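Local coordinates for protein carboxylesterase (Uncultured bacterium, PDB 5GMX) that hydrolyses carboxylic esters as a family VIII carboxylesterase of beta-lactamase-like fold and also acts on oxyimino cephalosporins, at residues A133-W138 and R256-A261; T156-H161 and E305-K310; Y201-P206 and G265-G270; E301-E306 and R322-N327. All blocks are in the same frame, centred on the assembly; numbering follows the deposited sequence.

Contact 1 of 4, residues A133-W138 and R256-A261; sequences ADLYDW and RAWRAA
Tyr-136 reaches from helix 132-136 across helix 256-260 to Ala-261 just after it and makes most of the contact, with Leu-135 beside it. Its CG stands anti to the carbonyl carbon (chi1 -54°), which sends the ring out toward the other helix. The apolar contacts follow the ring outward. CD1 meets the methyl CB of Ala-261 at 3.4 Å, the methyl approaching obliquely, while on the other flank CE2 lies 3.8 Å from CB of Ala-257. The carbonyl O of Ala-257 sits over one face of the ring, offset toward its rim. Next to the tyrosine, CD2 of Leu-135 touches CZ3 of Trp-258 at 3.9 Å, approaching the indole at its edge.

The polar end of Tyr-136 is used for packing across this interface. OH lies 3.2 Å from CA of Trp-258 and 3.4 Å from its CB, at the edge of the indole and in its plane. The two aromatic side chains cross at about a right angle. The backbone N of Trp-258 is near this hydroxyl, but the angle is too poor for a hydrogen bond; that N-H is bonded to Asp-255 OD2 instead. No hydrogen bond joins the two segments.

The indole is fixed from outside the pair, NE1 donating to Asn-68 OD1, and its side chain touches Leu-248, a residue of the ligand pocket. Arg-256 and Arg-259 tie helix 256-260 to Asp-210 by salt bridges. Asn-267 ND2, in the segment leading into strand 269-270, bonds Trp-258 O and Ala-261 O, whereas beyond Tyr-136 the chain turns at Asp-137, the N-cap of helix 138-146.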
# COMPACT_ATOMS: atom_id res chain seq x y z
N ALA A 133 -19.85 0.19 -8.11
CA ALA A 133 -20.13 -1.16 -8.60
C ALA A 133 -19.20 -1.48 -9.76
O ALA A 133 -18.78 -2.63 -9.92
CB ALA A 133 -21.58 -1.29 -9.03
N ASP A 134 -18.88 -0.47 -10.56
CA ASP A 134 -17.95 -0.64 -11.68
C ASP A 134 -16.58 -1.01 -11.15
O ASP A 134 -15.89 -1.86 -11.71
CB ASP A 134 -17.87 0.64 -12.51
CG ASP A 134 -19.20 1.02 -13.12
OD1 ASP A 134 -19.92 0.10 -13.58
OD2 ASP A 134 -19.52 2.23 -13.13
N LEU A 135 -16.19 -0.38 -10.05
CA LEU A 135 -14.93 -0.69 -9.39
C LEU A 135 -14.90 -2.15 -8.94
O LEU A 135 -13.84 -2.79 -8.99
CB LEU A 135 -14.72 0.22 -8.18
CG LEU A 135 -13.46 1.08 -8.14
CD1 LEU A 135 -13.32 1.85 -9.44
CD2 LEU A 135 -13.52 2.02 -6.95
N TYR A 136 -16.05 -2.67 -8.53
CA TYR A 136 -16.07 -4.03 -7.99
C TYR A 136 -16.05 -5.11 -9.08
O TYR A 136 -15.77 -6.27 -8.80
CB TYR A 136 -17.29 -4.23 -7.08
CG TYR A 136 -17.38 -3.18 -5.99
CD1 TYR A 136 -16.25 -2.49 -5.57
CD2 TYR A 136 -18.59 -2.88 -5.38
CE1 TYR A 136 -16.33 -1.53 -4.58
CE2 TYR A 136 -18.68 -1.93 -4.39
CZ TYR A 136 -17.54 -1.25 -4.00
OH TYR A 136 -17.60 -0.29 -3.01
N ASP A 137 -16.31 -4.73 -10.33
CA ASP A 137 -16.27 -5.69 -11.43
C ASP A 137 -14.88 -5.70 -12.07
O ASP A 137 -14.59 -4.89 -12.96
CB ASP A 137 -17.34 -5.35 -12.48
CG ASP A 137 -17.51 -6.45 -13.53
OD1 ASP A 137 -16.56 -7.22 -13.80
OD2 ASP A 137 -18.63 -6.56 -14.09
N TRP A 138 -14.05 -6.63 -11.62
CA TRP A 138 -12.62 -6.65 -11.96
C TRP A 138 -12.33 -6.70 -13.46
O TRP A 138 -11.61 -5.84 -14.01
CB TRP A 138 -11.95 -7.84 -11.28
CG TRP A 138 -10.47 -7.88 -11.51
CD1 TRP A 138 -9.82 -8.43 -12.58
CD2 TRP A 138 -9.46 -7.32 -10.67
NE1 TRP A 138 -8.46 -8.26 -12.45
CE2 TRP A 138 -8.22 -7.58 -11.28
CE3 TRP A 138 -9.48 -6.64 -9.45
CZ2 TRP A 138 -7.00 -7.18 -10.71
CZ3 TRP A 138 -8.28 -6.24 -8.88
CH2 TRP A 138 -7.06 -6.51 -9.52
N ARG A 256 -19.63 -2.31 3.47
CA ARG A 256 -19.21 -3.71 3.40
C ARG A 256 -18.85 -4.12 1.98
O ARG A 256 -17.91 -4.89 1.78
CB ARG A 256 -20.30 -4.64 3.96
CG ARG A 256 -20.12 -6.12 3.64
CD ARG A 256 -18.85 -6.74 4.25
NE ARG A 256 -18.56 -8.05 3.66
CZ ARG A 256 -17.37 -8.64 3.69
NH1 ARG A 256 -16.33 -8.06 4.29
NH2 ARG A 256 -17.20 -9.82 3.11
N ALA A 257 -19.59 -3.63 0.98
CA ALA A 257 -19.33 -4.00 -0.41
C ALA A 257 -17.93 -3.57 -0.83
O ALA A 257 -17.23 -4.27 -1.56
CB ALA A 257 -20.38 -3.41 -1.34
N TRP A 258 -17.51 -2.41 -0.34
CA TRP A 258 -16.16 -1.91 -0.60
C TRP A 258 -15.12 -2.86 -0.01
O TRP A 258 -14.22 -3.34 -0.71
CB TRP A 258 -16.01 -0.49 -0.03
CG TRP A 258 -14.61 0.05 0.04
CD1 TRP A 258 -13.77 0.00 1.12
CD2 TRP A 258 -13.90 0.77 -0.99
NE1 TRP A 258 -12.58 0.63 0.82
CE2 TRP A 258 -12.64 1.11 -0.46
CE3 TRP A 258 -14.21 1.14 -2.30
CZ2 TRP A 258 -11.68 1.80 -1.21
CZ3 TRP A 258 -13.26 1.84 -3.04
CH2 TRP A 258 -12.01 2.16 -2.48
N ARG A 259 -15.27 -3.19 1.27
CA ARG A 259 -14.33 -4.09 1.94
C ARG A 259 -14.30 -5.49 1.32
O ARG A 259 -13.26 -6.14 1.30
CB ARG A 259 -14.68 -4.18 3.43
CG ARG A 259 -14.62 -2.84 4.13
CD ARG A 259 -14.70 -2.99 5.64
NE ARG A 259 -15.96 -3.58 6.07
CZ ARG A 259 -17.04 -2.88 6.37
NH1 ARG A 259 -17.02 -1.56 6.26
NH2 ARG A 259 -18.15 -3.50 6.75
N ALA A 260 -15.44 -5.95 0.81
CA ALA A 260 -15.54 -7.31 0.27
C ALA A 260 -14.87 -7.42 -1.09
O ALA A 260 -14.41 -8.50 -1.48
CB ALA A 260 -17.01 -7.74 0.18
N ALA A 261 -14.81 -6.31 -1.81
CA ALA A 261 -14.28 -6.29 -3.18
C ALA A 261 -12.76 -6.34 -3.21
O ALA A 261 -12.11 -6.32 -2.17
CB ALA A 261 -14.77 -5.04 -3.91

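Contact 2 of 4, residues T156-H161 and E305-K310; sequences TANGYH and EECFRK. With PMS (phenylmethanesulfonic acid), chain C.
Asn-158 OD1 is set among three atoms of strand 307-310: NE of Arg-309 at 3.2 Å, CB of the same arginine at 3.3 Å, and SG of Cys-307 at 3.5 Å. The bond from NE is weak, bent to 134° at the hydrogen. From the other end of the amide, ND2 sends a long, weak but nearly straight bond (178°) to the backbone O of Arg-309; its stronger partner is Asp-311 OD2. The weak pair, together with Asp-311, would limit turning of the amide, whose plane is only 21° from that of the guanidinium.

A bend at chi3 brings one face of the Arg-309 guanidinium against the backbone of Thr-156 and Ala-157. Thr-156 O lies over the centre of that face, and CB of Cys-307 is on the opposite face near the rim. NH2 comes within 3.3 Å of Ala-157 N, but both are donors and do not bond. A water supplements the direct contacts, accepting from Asn-158 N at 2.9 Å and lying 2.8 Å from Lys-310 O.

Further along the loop, His-161 ND1 donates to Gly-159 O, and Tyr-160 OH is hydrogen-bonded to Lys-74 NZ and lies near the sulfonate of the bound phenylmethanesulfonic acid. A tyrosine beside the lysine of a Ser-Xaa-Xaa-Lys motif is a feature shared by family VIII esterases and class C beta-lactamases, and Tyr-160 is consistent with that place.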
# COMPACT_ATOMS: atom_id res chain seq x y z
N THR A 156 7.01 9.42 -20.56
CA THR A 156 7.50 10.81 -20.62
C THR A 156 7.07 11.64 -19.41
O THR A 156 7.46 12.79 -19.28
CB THR A 156 7.00 11.53 -21.89
OG1 THR A 156 5.58 11.64 -21.85
CG2 THR A 156 7.39 10.76 -23.13
N ALA A 157 6.25 11.05 -18.55
CA ALA A 157 5.76 11.71 -17.34
C ALA A 157 5.22 10.65 -16.40
O ALA A 157 5.01 9.52 -16.81
CB ALA A 157 4.69 12.72 -17.67
N ASN A 158 5.02 11.03 -15.14
CA ASN A 158 4.32 10.16 -14.20
C ASN A 158 3.09 10.88 -13.67
O ASN A 158 3.11 12.09 -13.43
CB ASN A 158 5.24 9.72 -13.05
CG ASN A 158 6.15 10.83 -12.56
OD1 ASN A 158 7.19 11.10 -13.16
ND2 ASN A 158 5.78 11.47 -11.45
N GLY A 159 2.00 10.13 -13.57
CA GLY A 159 0.75 10.65 -13.04
C GLY A 159 0.15 9.55 -12.17
O GLY A 159 -0.29 8.52 -12.68
N TYR A 160 0.12 9.79 -10.87
CA TYR A 160 -0.37 8.82 -9.89
C TYR A 160 -1.68 8.14 -10.30
O TYR A 160 -2.70 8.79 -10.46
CB TYR A 160 -0.54 9.52 -8.55
CG TYR A 160 -0.82 8.63 -7.35
CD1 TYR A 160 -0.02 7.54 -7.06
CD2 TYR A 160 -1.86 8.94 -6.48
CE1 TYR A 160 -0.26 6.76 -5.95
CE2 TYR A 160 -2.10 8.16 -5.36
CZ TYR A 160 -1.30 7.08 -5.10
OH TYR A 160 -1.55 6.32 -3.98
N HIS A 161 -1.61 6.83 -10.51
CA HIS A 161 -2.79 6.03 -10.83
C HIS A 161 -3.54 5.76 -9.52
O HIS A 161 -3.52 4.65 -8.99
CB HIS A 161 -2.38 4.75 -11.57
CG HIS A 161 -1.85 5.00 -12.95
ND1 HIS A 161 -0.96 6.02 -13.23
CD2 HIS A 161 -2.08 4.38 -14.13
CE1 HIS A 161 -0.67 6.02 -14.52
NE2 HIS A 161 -1.34 5.03 -15.09
N GLU A 305 14.90 2.86 -8.95
CA GLU A 305 14.25 4.12 -9.28
C GLU A 305 13.92 4.17 -10.76
O GLU A 305 14.78 3.93 -11.61
CB GLU A 305 15.12 5.31 -8.90
CG GLU A 305 14.44 6.65 -9.15
CD GLU A 305 15.36 7.82 -8.89
OE1 GLU A 305 15.96 7.88 -7.79
OE2 GLU A 305 15.47 8.68 -9.78
N GLU A 306 12.65 4.44 -11.07
CA GLU A 306 12.19 4.50 -12.45
C GLU A 306 12.10 5.94 -12.89
O GLU A 306 12.43 6.26 -14.03
CB GLU A 306 10.85 3.79 -12.60
CG GLU A 306 10.97 2.28 -12.70
CD GLU A 306 11.65 1.85 -13.99
OE1 GLU A 306 11.35 2.46 -15.04
OE2 GLU A 306 12.50 0.93 -13.95
N CYS A 307 11.65 6.82 -12.00
CA CYS A 307 11.63 8.23 -12.36
C CYS A 307 11.59 9.12 -11.13
O CYS A 307 11.28 8.65 -10.04
CB CYS A 307 10.44 8.54 -13.30
SG CYS A 307 8.76 8.01 -12.77
N PHE A 308 11.94 10.39 -11.31
CA PHE A 308 11.91 11.35 -10.21
C PHE A 308 11.48 12.70 -10.78
O PHE A 308 12.31 13.50 -11.18
CB PHE A 308 13.27 11.43 -9.52
CG PHE A 308 13.25 12.13 -8.18
CD1 PHE A 308 12.07 12.65 -7.66
CD2 PHE A 308 14.40 12.25 -7.43
CE1 PHE A 308 12.05 13.29 -6.43
CE2 PHE A 308 14.39 12.88 -6.20
CZ PHE A 308 13.21 13.40 -5.70
N ARG A 309 10.17 12.94 -10.80
CA ARG A 309 9.61 14.09 -11.53
C ARG A 309 8.40 14.65 -10.82
O ARG A 309 7.77 13.96 -10.05
CB ARG A 309 9.18 13.71 -12.95
CG ARG A 309 10.29 13.48 -13.96
CD ARG A 309 9.71 13.44 -15.38
NE ARG A 309 8.94 12.22 -15.61
CZ ARG A 309 9.37 11.20 -16.35
NH1 ARG A 309 10.54 11.25 -16.95
NH2 ARG A 309 8.61 10.12 -16.49
N LYS A 310 8.05 15.90 -11.13
CA LYS A 310 6.80 16.46 -10.64
C LYS A 310 5.66 15.62 -11.17
O LYS A 310 5.55 15.37 -12.38
CB LYS A 310 6.64 17.93 -11.06
CG LYS A 310 5.37 18.58 -10.52
CD LYS A 310 5.47 20.09 -10.42
CE LYS A 310 5.41 20.73 -11.80
NZ LYS A 310 4.17 20.35 -12.53
C PMS C . -5.86 6.41 -2.53
S PMS C . -4.35 6.70 -1.63
C1 PMS C . -6.62 7.69 -2.82
C2 PMS C . -7.59 8.15 -1.94
C3 PMS C . -8.28 9.32 -2.21
C4 PMS C . -8.01 10.04 -3.37
C5 PMS C . -7.04 9.58 -4.25
C6 PMS C . -6.35 8.41 -3.98
O2S PMS C . -3.69 8.03 -1.93
O1S PMS C . -4.61 6.83 -0.15
O HOH W 1 5.73 13.85 -14.72

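Contact 3 of 4, residues Y201-P206 and G265-G270; sequences YYIGLP and GANGQG
Tyr-201 lies along the edge of the segment 265-270, its ring running back past two glycines. CB sets CG anti to the backbone N (chi1 -156°), and CG comes near the carbonyl O of Gln-269, which sits over one ring face. CD2 then packs on CA of Gly-270 at 3.8 Å, whereas CE1 and CZ approach CA of Gly-268. The tip OH is 3.7 Å from that same CA. The ring thus packs directly on the alpha carbons of Gly-268 and Gly-270. The hydroxyl is bonded beyond the pair to Thr-69 and Thr-73.

The backbones are joined by the reciprocal bonds of an antiparallel hydrogen-bonded pair: Tyr-202 N to Gln-269 O, 2.8 Å, and Gln-269 N to Tyr-202 O, 2.9 Å. On the face carrying Tyr-202, CG of Gln-269 touches CB of Leu-205, and its NE2 turns back to Asn-267 O at 3.0 Å. A water bridges Gly-204 N and the same Asn-267 O.

Strand 201-202 is thereby the outer strand of a small antiparallel sheet whose middle strand is 269-270, set against helix 72-86, which carries Lys-74 and begins right after Ser-71, the two residues consistent with the SxxK pattern of this family.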
# COMPACT_ATOMS: atom_id res chain seq x y z
N TYR A 201 -3.67 -8.64 7.26
CA TYR A 201 -3.82 -7.80 6.06
C TYR A 201 -4.55 -8.54 4.95
O TYR A 201 -4.11 -9.60 4.49
CB TYR A 201 -2.47 -7.30 5.55
CG TYR A 201 -2.61 -6.03 4.74
CD1 TYR A 201 -3.02 -6.06 3.41
CD2 TYR A 201 -2.35 -4.80 5.31
CE1 TYR A 201 -3.17 -4.89 2.68
CE2 TYR A 201 -2.50 -3.62 4.58
CZ TYR A 201 -2.90 -3.67 3.27
OH TYR A 201 -3.04 -2.48 2.57
N TYR A 202 -5.65 -7.95 4.49
CA TYR A 202 -6.50 -8.56 3.47
C TYR A 202 -6.74 -7.61 2.29
O TYR A 202 -6.93 -6.41 2.47
CB TYR A 202 -7.87 -8.94 4.06
CG TYR A 202 -7.85 -9.90 5.22
CD1 TYR A 202 -7.57 -9.45 6.51
CD2 TYR A 202 -8.14 -11.25 5.05
CE1 TYR A 202 -7.55 -10.34 7.59
CE2 TYR A 202 -8.14 -12.13 6.12
CZ TYR A 202 -7.84 -11.67 7.38
OH TYR A 202 -7.85 -12.54 8.45
N ILE A 203 -6.75 -8.17 1.09
CA ILE A 203 -7.27 -7.47 -0.07
C ILE A 203 -8.47 -8.27 -0.54
O ILE A 203 -8.32 -9.33 -1.14
CB ILE A 203 -6.23 -7.32 -1.19
CG1 ILE A 203 -4.99 -6.59 -0.65
CG2 ILE A 203 -6.83 -6.56 -2.38
CD1 ILE A 203 -3.80 -6.64 -1.59
N GLY A 204 -9.66 -7.77 -0.23
CA GLY A 204 -10.87 -8.57 -0.33
C GLY A 204 -11.07 -9.24 1.02
O GLY A 204 -10.46 -10.27 1.30
N LEU A 205 -11.88 -8.64 1.87
CA LEU A 205 -12.06 -9.15 3.23
C LEU A 205 -13.18 -10.19 3.31
O LEU A 205 -14.34 -9.88 3.00
CB LEU A 205 -12.34 -7.99 4.19
CG LEU A 205 -12.36 -8.38 5.67
CD1 LEU A 205 -10.95 -8.72 6.15
CD2 LEU A 205 -12.98 -7.28 6.49
N PRO A 206 -12.85 -11.42 3.73
CA PRO A 206 -13.87 -12.47 3.92
C PRO A 206 -14.94 -12.04 4.93
O PRO A 206 -14.59 -11.40 5.92
CB PRO A 206 -13.07 -13.67 4.45
CG PRO A 206 -11.65 -13.40 4.02
CD PRO A 206 -11.50 -11.90 4.06
N GLY A 265 -5.69 -0.68 -5.15
CA GLY A 265 -5.11 0.64 -5.02
C GLY A 265 -5.52 1.33 -3.72
O GLY A 265 -4.91 2.32 -3.33
N ALA A 266 -6.55 0.82 -3.04
CA ALA A 266 -7.16 1.60 -1.97
C ALA A 266 -7.94 0.86 -0.89
O ALA A 266 -8.34 1.48 0.09
CB ALA A 266 -8.07 2.66 -2.59
N ASN A 267 -8.20 -0.44 -1.02
CA ASN A 267 -9.13 -1.03 -0.07
C ASN A 267 -8.56 -2.13 0.83
O ASN A 267 -9.31 -2.95 1.37
CB ASN A 267 -10.38 -1.54 -0.80
CG ASN A 267 -10.25 -2.96 -1.29
OD1 ASN A 267 -9.18 -3.41 -1.71
ND2 ASN A 267 -11.37 -3.68 -1.26
N GLY A 268 -7.25 -2.12 1.02
CA GLY A 268 -6.65 -3.09 1.90
C GLY A 268 -7.18 -2.93 3.31
O GLY A 268 -7.26 -1.81 3.81
N GLN A 269 -7.60 -4.04 3.93
CA GLN A 269 -8.01 -4.03 5.32
C GLN A 269 -6.88 -4.63 6.14
O GLN A 269 -6.53 -5.80 5.97
CB GLN A 269 -9.30 -4.82 5.54
CG GLN A 269 -10.44 -4.48 4.60
CD GLN A 269 -10.94 -3.07 4.82
OE1 GLN A 269 -11.31 -2.69 5.93
NE2 GLN A 269 -10.92 -2.26 3.75
N GLY A 270 -6.31 -3.85 7.05
CA GLY A 270 -5.16 -4.32 7.79
C GLY A 270 -4.90 -3.54 9.05
O GLY A 270 -5.72 -2.73 9.49
O HOH W 2 -10.47 -5.45 1.29

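Contact 4 of 4, residues E301-E306 and R322-N327; sequences EMTREE and RGFILN
Arg-322 is gripped by a carboxylate and a backbone carbonyl from the segment 301-306. Its NE and NH2 both donate to the one oxygen OE2 of Glu-306, side-on, at 2.6 Å and 2.9 Å. The two nitrogens reach that oxygen from the same face of the carboxylate, and it lies close to the guanidinium plane. A bend at chi2 of Arg-322 (93°) turns the chain so that this edge meets Glu-306. The remaining nitrogen, NH1, donates to Glu-301 O at 2.7 Å, tilted out of the guanidinium plane, and has a long salt bridge to Glu-301 OE1. That carboxylate is held more directly by Arg-304, whose NE and NH2 take one oxygen each. CB of Arg-304 lies over a face of the Arg-322 guanidinium.

Among backbone atoms, Arg-322 N makes a weak bond to Met-302 O at 3.2 Å, just where helix 296-302 ends.

The apolar contacts lie further along. CG of selenomethionine Met-302 touches CE2 of Phe-324 at 3.5 Å, and its SE stands obliquely beside the ring, 5.0 Å from the centroid, a Met-aromatic contact. CD1 of Leu-326 packs on CB of Glu-305 at 3.6 Å and on Thr-303 O. Phe-324 also meets Phe-339 edge-to-face.

Two glutamates and two arginines thus form one network, in which the buried Arg-322 has both charge and hydrogen-bonding partners. The nearby carboxylates would be expected to balance the charge of Arg-322 and to offset the closeness of Arg-304.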
# COMPACT_ATOMS: atom_id res chain seq x y z
N GLU A 301 15.48 -5.35 -7.46
CA GLU A 301 14.88 -5.11 -8.77
C GLU A 301 13.54 -4.36 -8.67
O GLU A 301 13.29 -3.48 -9.50
CB GLU A 301 14.70 -6.42 -9.54
CG GLU A 301 15.99 -7.05 -10.04
CD GLU A 301 16.70 -6.17 -11.08
OE1 GLU A 301 16.01 -5.42 -11.81
OE2 GLU A 301 17.94 -6.23 -11.17
N MSE A 302 12.71 -4.68 -7.69
CA MSE A 302 11.42 -3.98 -7.58
C MSE A 302 11.56 -2.56 -7.00
O MSE A 302 10.63 -1.75 -7.11
CB MSE A 302 10.41 -4.79 -6.74
CG MSE A 302 10.28 -4.44 -5.25
SE MSE A 302 9.44 -5.94 -4.24
CE MSE A 302 10.36 -7.27 -5.24
N THR A 303 12.72 -2.23 -6.44
CA THR A 303 12.91 -0.89 -5.88
C THR A 303 13.86 0.01 -6.69
O THR A 303 14.22 1.09 -6.23
CB THR A 303 13.42 -0.96 -4.44
OG1 THR A 303 14.62 -1.74 -4.38
CG2 THR A 303 12.37 -1.60 -3.54
N ARG A 304 14.24 -0.42 -7.89
CA ARG A 304 15.00 0.44 -8.79
C ARG A 304 14.23 1.72 -9.07
O ARG A 304 13.04 1.68 -9.39
CB ARG A 304 15.30 -0.24 -10.12
CG ARG A 304 16.39 -1.29 -10.09
CD ARG A 304 16.75 -1.72 -11.52
NE ARG A 304 17.67 -2.85 -11.51
CZ ARG A 304 19.00 -2.75 -11.51
NH1 ARG A 304 19.58 -1.56 -11.52
NH2 ARG A 304 19.74 -3.85 -11.50
N GLU A 305 14.90 2.86 -8.95
CA GLU A 305 14.25 4.12 -9.28
C GLU A 305 13.92 4.17 -10.76
O GLU A 305 14.78 3.93 -11.61
CB GLU A 305 15.12 5.31 -8.90
CG GLU A 305 14.44 6.65 -9.15
CD GLU A 305 15.36 7.82 -8.89
OE1 GLU A 305 15.96 7.88 -7.79
OE2 GLU A 305 15.47 8.68 -9.78
N GLU A 306 12.65 4.44 -11.07
CA GLU A 306 12.19 4.50 -12.45
C GLU A 306 12.10 5.94 -12.89
O GLU A 306 12.43 6.26 -14.03
CB GLU A 306 10.85 3.79 -12.60
CG GLU A 306 10.97 2.28 -12.70
CD GLU A 306 11.65 1.85 -13.99
OE1 GLU A 306 11.35 2.46 -15.04
OE2 GLU A 306 12.50 0.93 -13.95
N ARG A 322 9.45 0.60 -9.01
CA ARG A 322 8.44 -0.28 -9.60
C ARG A 322 7.31 -0.55 -8.62
O ARG A 322 7.10 -1.69 -8.20
CB ARG A 322 9.07 -1.59 -10.08
CG ARG A 322 9.90 -1.46 -11.35
CD ARG A 322 11.37 -1.23 -11.06
NE ARG A 322 12.11 -1.08 -12.30
CZ ARG A 322 12.86 -2.03 -12.84
NH1 ARG A 322 13.01 -3.19 -12.22
NH2 ARG A 322 13.48 -1.81 -13.99
N GLY A 323 6.60 0.50 -8.24
CA GLY A 323 5.43 0.37 -7.39
C GLY A 323 5.55 1.04 -6.03
O GLY A 323 4.54 1.35 -5.41
N PHE A 324 6.78 1.24 -5.57
CA PHE A 324 7.00 1.83 -4.24
C PHE A 324 7.45 3.27 -4.32
O PHE A 324 8.17 3.65 -5.24
CB PHE A 324 8.04 1.02 -3.46
CG PHE A 324 7.62 -0.38 -3.16
CD1 PHE A 324 6.89 -0.67 -2.01
CD2 PHE A 324 7.96 -1.42 -4.02
CE1 PHE A 324 6.52 -1.97 -1.71
CE2 PHE A 324 7.59 -2.72 -3.73
CZ PHE A 324 6.87 -3.00 -2.58
N ILE A 325 7.02 4.06 -3.35
CA ILE A 325 7.58 5.38 -3.13
C ILE A 325 8.99 5.25 -2.57
O ILE A 325 9.20 4.56 -1.57
CB ILE A 325 6.73 6.21 -2.15
CG1 ILE A 325 5.32 6.44 -2.71
CG2 ILE A 325 7.42 7.53 -1.83
CD1 ILE A 325 4.39 7.11 -1.70
N LEU A 326 9.96 5.88 -3.21
CA LEU A 326 11.31 5.91 -2.68
C LEU A 326 11.47 7.16 -1.83
O LEU A 326 10.82 8.18 -2.06
CB LEU A 326 12.35 5.88 -3.81
CG LEU A 326 12.38 4.61 -4.66
CD1 LEU A 326 13.51 4.68 -5.70
CD2 LEU A 326 12.53 3.38 -3.81
N ASN A 327 12.33 7.06 -0.82
CA ASN A 327 12.47 8.09 0.20
C ASN A 327 12.88 9.43 -0.39
O ASN A 327 13.67 9.51 -1.33
CB ASN A 327 13.47 7.63 1.26
CG ASN A 327 13.27 8.33 2.59
OD1 ASN A 327 12.35 9.14 2.74
ND2 ASN A 327 14.10 8.00 3.56

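Contacts 1 and 3 adjoin, their centres 11 Å apart: Arg-256 NH2 meets Leu-205 O at 2.9 Å, and Asn-267 ND2 meets Ala-261 O at the same distance. Contacts 2 and 4 share Glu-305 and Glu-306, the link from helix 296-302 into strand 307-310, with centres also 11 Å apart. Between centres, contact 1 is 28 Å from contacts 2 and 4; contacts 2 and 3 are 26 Å apart, yet their nearest atoms come within about 5 Å. Contact 2 supplies Tyr-160 to the phenylmethanesulfonic acid pocket, while the side chains of Trp-258 in contact 1, Asn-267 in contact 3 and Phe-324 in contact 4 are about 7, 9 and 13 Å from the ligand.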